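Local coordinates for teicoplanin pseudoaglycone deacetylase Orf2 (Actinoplanes teichomyceticus, PDB 3DFK), which probably acts as a zinc-dependent deacetylase of the PIG-L family, hydrolysing a linear amide bond on the teicoplanin pseudoaglycone, at residues A[96-101]-A[161-166]; A[13-18]-A[153-158]. All coordinates share one frame; numbering follows the deposited sequence.

Overall arrangement
Both contacts lie around one zinc ion and a bound decanoic acid, interaction 2 at its carboxylate and interaction 1 mainly along its tail, their centres about 11 Å apart. Their segments alternate along the chain: 13-18, 96-101, 153-158, 161-166. Interaction 2 joins strands 9-14 and 151-155, adjacent parallel strands in the mixed sheet, where they run out into loops. Interaction 1 lies beyond these strand ends, between the loop after strand 89-92 and the start of helix 162-178, which follows strand 151-155. H16 links the two, binding zinc together with H164 and D19 while it reaches D163. The metal site is thus assembled from strand-end loops and helix starts distant in sequence.

Interaction 1. Residues A[96-101]-A[161-166]; sequences LDSIYR and HPDHEA. With ZN (zinc ion), chain B; DKA (decanoic acid), chain C.
The guanidinium of R101 presents its edge to the carboxylate of D163, and the two planes are turned 54° apart. H161, the N-cap of helix 162-178, has the backbone N of D163 at one edge of its ring and C8 of the decanoic acid at another, while S98 OG approaches the ring obliquely. The cap itself is the bond from D163 N to H161 ND1 (2.9 Å), which lies close to the ring plane and limits rotation of the imidazole. R101 grips D163 end-on in a salt bridge: NH1 (2.9 Å) and NH2 (3.2 Å) both reach D163 OD1. A bend at chi3 (-65°) folds the arginine back, so that NH1 also donates to L96 O (2.8 Å), in that carbonyl's plane. The other oxygen, D163 OD2, receives S98 N on its syn lone pair (3.0 Å) and additionally accepts from H16 NE2. D97 OD1 comes to 3.7 Å from D163 OD2 with the carboxylates nearly perpendicular; it is occupied by I99 N in an Asx turn (2.9 Å). Replacing D163 with an alanine would probably leave the R101 guanidinium without its carboxylate mate and take away the acceptor of S98 N and H16 NE2. D97, D163 and H16 have been seen binding a further zinc ion in this protein, whereas H164 here holds its zinc through NE2 (2.1 Å). The alkyl tail of the decanoic acid runs between D97, S98 and I99 on one segment and H161 on the other, a pocket for the acyl chain beside the metal. Outside the contact, I99 packs on helix 54-62, R101 and A166 touch helix 126-147, and R101 pairs through its backbone with L109.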
loop_
_atom_site.group_PDB
_atom_site.type_symbol
_atom_site.label_atom_id
_atom_site.label_comp_id
_atom_site.label_asym_id
_atom_site.label_seq_id
_atom_site.Cartn_x
_atom_site.Cartn_y
_atom_site.Cartn_z
ATOM N N LEU A 96 12.202 0.603 -6.208
ATOM C CA LEU A 96 12.752 1.219 -5.019
ATOM C C LEU A 96 11.771 2.188 -4.390
ATOM O O LEU A 96 11.261 3.090 -5.070
ATOM C CB LEU A 96 14.037 1.991 -5.368
ATOM C CG LEU A 96 15.250 1.207 -5.870
ATOM C CD1 LEU A 96 16.383 2.154 -6.167
ATOM C CD2 LEU A 96 15.691 0.174 -4.861
ATOM N N ASP A 97 11.595 2.053 -3.075
ATOM C CA ASP A 97 10.830 2.989 -2.269
ATOM C C ASP A 97 11.343 4.403 -2.551
ATOM O O ASP A 97 12.511 4.589 -2.877
ATOM C CB ASP A 97 11.055 2.697 -0.788
ATOM C CG ASP A 97 10.193 3.557 0.111
ATOM O OD1 ASP A 97 10.382 4.803 0.171
ATOM O OD2 ASP A 97 9.332 2.983 0.783
ATOM N N SER A 98 10.462 5.379 -2.410
ATOM C CA SER A 98 10.824 6.772 -2.698
ATOM C C SER A 98 12.078 7.239 -1.938
ATOM O O SER A 98 12.791 8.101 -2.427
ATOM C CB SER A 98 9.629 7.695 -2.466
ATOM O OG SER A 98 9.265 7.694 -1.105
ATOM N N ILE A 99 12.366 6.676 -0.763
ATOM C CA ILE A 99 13.574 7.109 -0.019
ATOM C C ILE A 99 14.902 6.634 -0.599
ATOM O O ILE A 99 15.977 7.075 -0.163
ATOM C CB ILE A 99 13.519 6.782 1.481
ATOM C CG1 ILE A 99 13.365 5.266 1.690
ATOM C CG2 ILE A 99 12.396 7.542 2.126
ATOM C CD1 ILE A 99 13.704 4.819 3.107
ATOM N N TYR A 100 14.831 5.748 -1.584
ATOM C CA TYR A 100 16.019 5.181 -2.204
ATOM C C TYR A 100 16.195 5.608 -3.645
ATOM O O TYR A 100 17.232 5.314 -4.248
ATOM C CB TYR A 100 15.961 3.641 -2.184
ATOM C CG TYR A 100 15.774 3.065 -0.813
ATOM C CD1 TYR A 100 16.645 3.393 0.238
ATOM C CD2 TYR A 100 14.737 2.165 -0.564
ATOM C CE1 TYR A 100 16.462 2.864 1.506
ATOM C CE2 TYR A 100 14.551 1.623 0.707
ATOM C CZ TYR A 100 15.412 1.977 1.729
ATOM O OH TYR A 100 15.193 1.428 2.974
ATOM N N ARG A 101 15.190 6.263 -4.212
ATOM C CA ARG A 101 15.256 6.605 -5.629
ATOM C C ARG A 101 16.057 7.873 -5.852
ATOM O O ARG A 101 16.097 8.749 -4.997
ATOM C CB ARG A 101 13.868 6.779 -6.221
ATOM C CG ARG A 101 13.057 5.493 -6.294
ATOM C CD ARG A 101 12.010 5.566 -7.422
ATOM N NE ARG A 101 10.947 6.573 -7.258
ATOM C CZ ARG A 101 9.893 6.441 -6.449
ATOM N NH1 ARG A 101 9.750 5.371 -5.651
ATOM N NH2 ARG A 101 8.978 7.389 -6.405
ATOM N N HIS A 161 0.687 9.845 -0.991
ATOM C CA HIS A 161 2.082 9.411 -1.045
ATOM C C HIS A 161 2.389 9.097 -2.500
ATOM O O HIS A 161 1.579 8.432 -3.159
ATOM C CB HIS A 161 2.317 8.162 -0.185
ATOM C CG HIS A 161 3.764 7.830 0.007
ATOM N ND1 HIS A 161 4.568 7.358 -1.011
ATOM C CD2 HIS A 161 4.555 7.919 1.100
ATOM C CE1 HIS A 161 5.792 7.175 -0.551
ATOM N NE2 HIS A 161 5.806 7.499 0.729
ATOM N N PRO A 162 3.530 9.596 -3.020
ATOM C CA PRO A 162 3.852 9.387 -4.446
ATOM C C PRO A 162 3.896 7.913 -4.829
ATOM O O PRO A 162 3.505 7.559 -5.954
ATOM C CB PRO A 162 5.259 9.963 -4.592
ATOM C CG PRO A 162 5.443 10.889 -3.414
ATOM C CD PRO A 162 4.558 10.388 -2.318
ATOM N N ASP A 163 4.367 7.064 -3.913
ATOM C CA ASP A 163 4.462 5.636 -4.202
ATOM C C ASP A 163 3.068 5.009 -4.282
ATOM O O ASP A 163 2.846 4.050 -5.036
ATOM C CB ASP A 163 5.312 4.880 -3.166
ATOM C CG ASP A 163 6.811 5.253 -3.225
ATOM O OD1 ASP A 163 7.260 5.760 -4.274
ATOM O OD2 ASP A 163 7.535 4.995 -2.235
ATOM N N HIS A 164 2.146 5.534 -3.470
ATOM C CA HIS A 164 0.770 5.073 -3.485
ATOM C C HIS A 164 0.089 5.497 -4.761
ATOM O O HIS A 164 -0.613 4.707 -5.392
ATOM C CB HIS A 164 -0.006 5.601 -2.280
ATOM C CG HIS A 164 0.342 4.903 -1.003
ATOM N ND1 HIS A 164 -0.612 4.494 -0.098
ATOM C CD2 HIS A 164 1.535 4.495 -0.510
ATOM C CE1 HIS A 164 -0.017 3.891 0.919
ATOM N NE2 HIS A 164 1.286 3.890 0.702
ATOM N N GLU A 165 0.315 6.742 -5.168
ATOM C CA GLU A 165 -0.300 7.196 -6.412
ATOM C C GLU A 165 0.238 6.422 -7.617
ATOM O O GLU A 165 -0.527 6.090 -8.505
ATOM C CB GLU A 165 -0.112 8.706 -6.599
ATOM C CG GLU A 165 -0.968 9.496 -5.608
ATOM C CD GLU A 165 -0.875 11.009 -5.743
ATOM O OE1 GLU A 165 0.012 11.514 -6.471
ATOM O OE2 GLU A 165 -1.697 11.681 -5.083
ATOM N N ALA A 166 1.538 6.149 -7.654
ATOM C CA ALA A 166 2.154 5.417 -8.770
ATOM C C ALA A 166 1.604 4.004 -8.844
ATOM O O ALA A 166 1.306 3.504 -9.931
ATOM C CB ALA A 166 3.684 5.377 -8.628
HETATM ZN ZN ZN B . 2.674 2.997 2.030
HETATM C C1 DKA C . 3.905 2.975 4.546
HETATM O O1 DKA C . 3.061 3.849 4.808
HETATM C C2 DKA C . 5.276 3.017 5.187
HETATM C C3 DKA C . 6.303 2.447 4.211
HETATM C C4 DKA C . 7.572 3.282 4.181
HETATM C C5 DKA C . 7.684 4.125 2.919
HETATM C C6 DKA C . 8.314 5.474 3.254
HETATM C C7 DKA C . 8.526 6.341 2.017
HETATM C C8 DKA C . 9.116 7.682 2.458
HETATM C C9 DKA C . 8.218 8.879 2.172
HETATM C C10 DKA C . 8.847 9.764 1.119
HETATM O O2 DKA C . 3.647 2.063 3.752
HETATM O O HOH W 1 2.842 4.828 2.861
#

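Interaction 2. Residues A[13-18]-A[153-158]. With ZN (zinc ion), chain B; DKA (decanoic acid), chain C.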
loop_
_atom_site.group_PDB
_atom_site.type_symbol
_atom_site.label_atom_id
_atom_site.label_comp_id
_atom_site.label_asym_id
_atom_site.label_seq_id
_atom_site.Cartn_x
_atom_site.Cartn_y
_atom_site.Cartn_z
ATOM N N ILE A 13 -2.433 -5.414 -4.654
ATOM C CA ILE A 13 -1.216 -4.726 -5.050
ATOM C C ILE A 13 -0.910 -3.639 -4.033
ATOM O O ILE A 13 -1.625 -2.636 -3.950
ATOM C CB ILE A 13 -1.339 -4.146 -6.479
ATOM C CG1 ILE A 13 -1.750 -5.267 -7.453
ATOM C CG2 ILE A 13 -0.005 -3.529 -6.896
ATOM C CD1 ILE A 13 -1.934 -4.853 -8.905
ATOM N N SER A 14 0.114 -3.885 -3.217
ATOM C CA SER A 14 0.448 -2.989 -2.116
ATOM C C SER A 14 1.583 -2.065 -2.569
ATOM O O SER A 14 2.561 -2.532 -3.158
ATOM C CB SER A 14 0.906 -3.816 -0.911
ATOM O OG SER A 14 1.050 -3.007 0.244
ATOM N N PRO A 15 1.468 -0.744 -2.310
ATOM C CA PRO A 15 2.612 0.091 -2.637
ATOM C C PRO A 15 3.844 -0.294 -1.821
ATOM O O PRO A 15 4.902 -0.556 -2.401
ATOM C CB PRO A 15 2.154 1.523 -2.288
ATOM C CG PRO A 15 0.715 1.448 -1.968
ATOM C CD PRO A 15 0.330 0.006 -1.753
ATOM N N HIS A 16 3.684 -0.366 -0.496
ATOM C CA HIS A 16 4.799 -0.587 0.408
ATOM C C HIS A 16 4.577 -1.833 1.212
ATOM O O HIS A 16 3.461 -2.362 1.261
ATOM C CB HIS A 16 4.939 0.549 1.399
ATOM C CG HIS A 16 5.234 1.869 0.757
ATOM N ND1 HIS A 16 4.420 2.969 0.923
ATOM C CD2 HIS A 16 6.249 2.258 -0.045
ATOM C CE1 HIS A 16 4.929 3.987 0.248
ATOM N NE2 HIS A 16 6.033 3.580 -0.355
ATOM N N LEU A 17 5.647 -2.262 1.876
ATOM C CA LEU A 17 5.602 -3.415 2.770
ATOM C C LEU A 17 4.892 -3.049 4.092
ATOM O O LEU A 17 5.538 -2.710 5.092
ATOM C CB LEU A 17 7.028 -3.931 2.988
ATOM C CG LEU A 17 7.736 -4.419 1.713
ATOM C CD1 LEU A 17 9.248 -4.405 1.853
ATOM C CD2 LEU A 17 7.237 -5.809 1.241
ATOM N N ASP A 18 3.557 -3.082 4.049
ATOM C CA ASP A 18 2.626 -2.881 5.181
ATOM C C ASP A 18 1.232 -2.435 4.739
ATOM O O ASP A 18 0.260 -2.630 5.445
ATOM C CB ASP A 18 3.153 -1.949 6.280
ATOM C CG ASP A 18 3.479 -0.558 5.787
ATOM O OD1 ASP A 18 3.330 -0.281 4.581
ATOM O OD2 ASP A 18 3.919 0.248 6.628
ATOM N N VAL A 153 -7.218 -5.695 -6.171
ATOM C CA VAL A 153 -7.480 -4.605 -5.226
ATOM C C VAL A 153 -6.161 -3.886 -4.969
ATOM O O VAL A 153 -5.130 -4.524 -4.804
ATOM C CB VAL A 153 -8.106 -5.093 -3.899
ATOM C CG1 VAL A 153 -8.495 -3.899 -3.029
ATOM C CG2 VAL A 153 -9.377 -5.923 -4.162
ATOM N N THR A 154 -6.193 -2.556 -4.978
ATOM C CA THR A 154 -4.998 -1.785 -4.658
ATOM C C THR A 154 -5.415 -0.561 -3.866
ATOM O O THR A 154 -6.557 -0.469 -3.445
ATOM C CB THR A 154 -4.185 -1.402 -5.930
ATOM O OG1 THR A 154 -2.909 -0.890 -5.539
ATOM C CG2 THR A 154 -4.916 -0.381 -6.798
ATOM N N CYS A 155 -4.494 0.378 -3.666
ATOM C CA CYS A 155 -4.762 1.492 -2.766
ATOM C C CYS A 155 -5.459 2.659 -3.463
ATOM O O CYS A 155 -5.239 2.885 -4.653
ATOM C CB CYS A 155 -3.449 1.969 -2.149
ATOM S SG CYS A 155 -2.229 2.511 -3.365
ATOM N N ALA A 156 -6.307 3.382 -2.724
ATOM C CA ALA A 156 -6.907 4.620 -3.245
ATOM C C ALA A 156 -5.876 5.749 -3.306
ATOM O O ALA A 156 -6.089 6.744 -4.007
ATOM C CB ALA A 156 -8.074 5.055 -2.383
ATOM N N ALA A 157 -4.775 5.588 -2.567
ATOM C CA ALA A 157 -3.758 6.648 -2.407
ATOM C C ALA A 157 -4.317 7.888 -1.701
ATOM O O ALA A 157 -3.936 9.034 -1.984
ATOM C CB ALA A 157 -3.049 6.990 -3.766
ATOM N N ILE A 158 -5.216 7.638 -0.758
ATOM C CA ILE A 158 -5.572 8.653 0.223
ATOM C C ILE A 158 -4.304 8.985 0.994
ATOM O O ILE A 158 -3.569 8.093 1.428
ATOM C CB ILE A 158 -6.696 8.168 1.161
ATOM C CG1 ILE A 158 -7.993 7.995 0.361
ATOM C CG2 ILE A 158 -6.883 9.151 2.346
ATOM C CD1 ILE A 158 -9.079 7.183 1.068
HETATM ZN ZN ZN B . 2.674 2.997 2.030
HETATM C C1 DKA C . 3.905 2.975 4.546
HETATM O O1 DKA C . 3.061 3.849 4.808
HETATM C C2 DKA C . 5.276 3.017 5.187
HETATM C C3 DKA C . 6.303 2.447 4.211
HETATM C C4 DKA C . 7.572 3.282 4.181
HETATM C C5 DKA C . 7.684 4.125 2.919
HETATM C C6 DKA C . 8.314 5.474 3.254
HETATM C C7 DKA C . 8.526 6.341 2.017
HETATM C C8 DKA C . 9.116 7.682 2.458
HETATM C C9 DKA C . 8.218 8.879 2.172
HETATM C C10 DKA C . 8.847 9.764 1.119
HETATM O O2 DKA C . 3.647 2.063 3.752
HETATM O O HOH W 1 2.842 4.828 2.861
#
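I13 and T154 meet where two neighbouring parallel strands begin to part. The backbone N of I13 donates to V153 O (2.8 Å), but further along C155 N stays 4.2 Å from I13 O, too far for the next rung of the ladder. The hydroxyl of T154 takes its place: with OG1 anti to the backbone N (chi1 -169°), it donates to I13 O at 2.7 Å, tilted 25° from the carbonyl plane. Past this point C155 SG lies against P15 CG (3.4 Å), an apolar touch that fills the widening angle between the chains. Strands 9-14 and 151-155 are first and fourth in chain order but side by side in a Rossmann-like sheet, and the crevice at the carboxyl ends of such a pair is the usual binding place in this fold. Here that place is taken by H16, whose ND1 binds the zinc ion at 2.1 Å. Water 1, O2 of the decanoic acid, D19 and H164 complete the coordination. The H16 ring is sandwiched: P15 CB lies toward the rim of one face, and decanoic acid C5 sits over the centre of the other, 3.6 Å above the plane. Behind the ring, H16 O is gripped twice, by S14 OG (2.7 Å) and by D18 N across an inverse gamma turn centred on L17. S14 OG also bonds A20 N in the first turn of helix 19-33, while S14 pairs by backbone with strand 37-42 and T154 with R183 of strand 182-185.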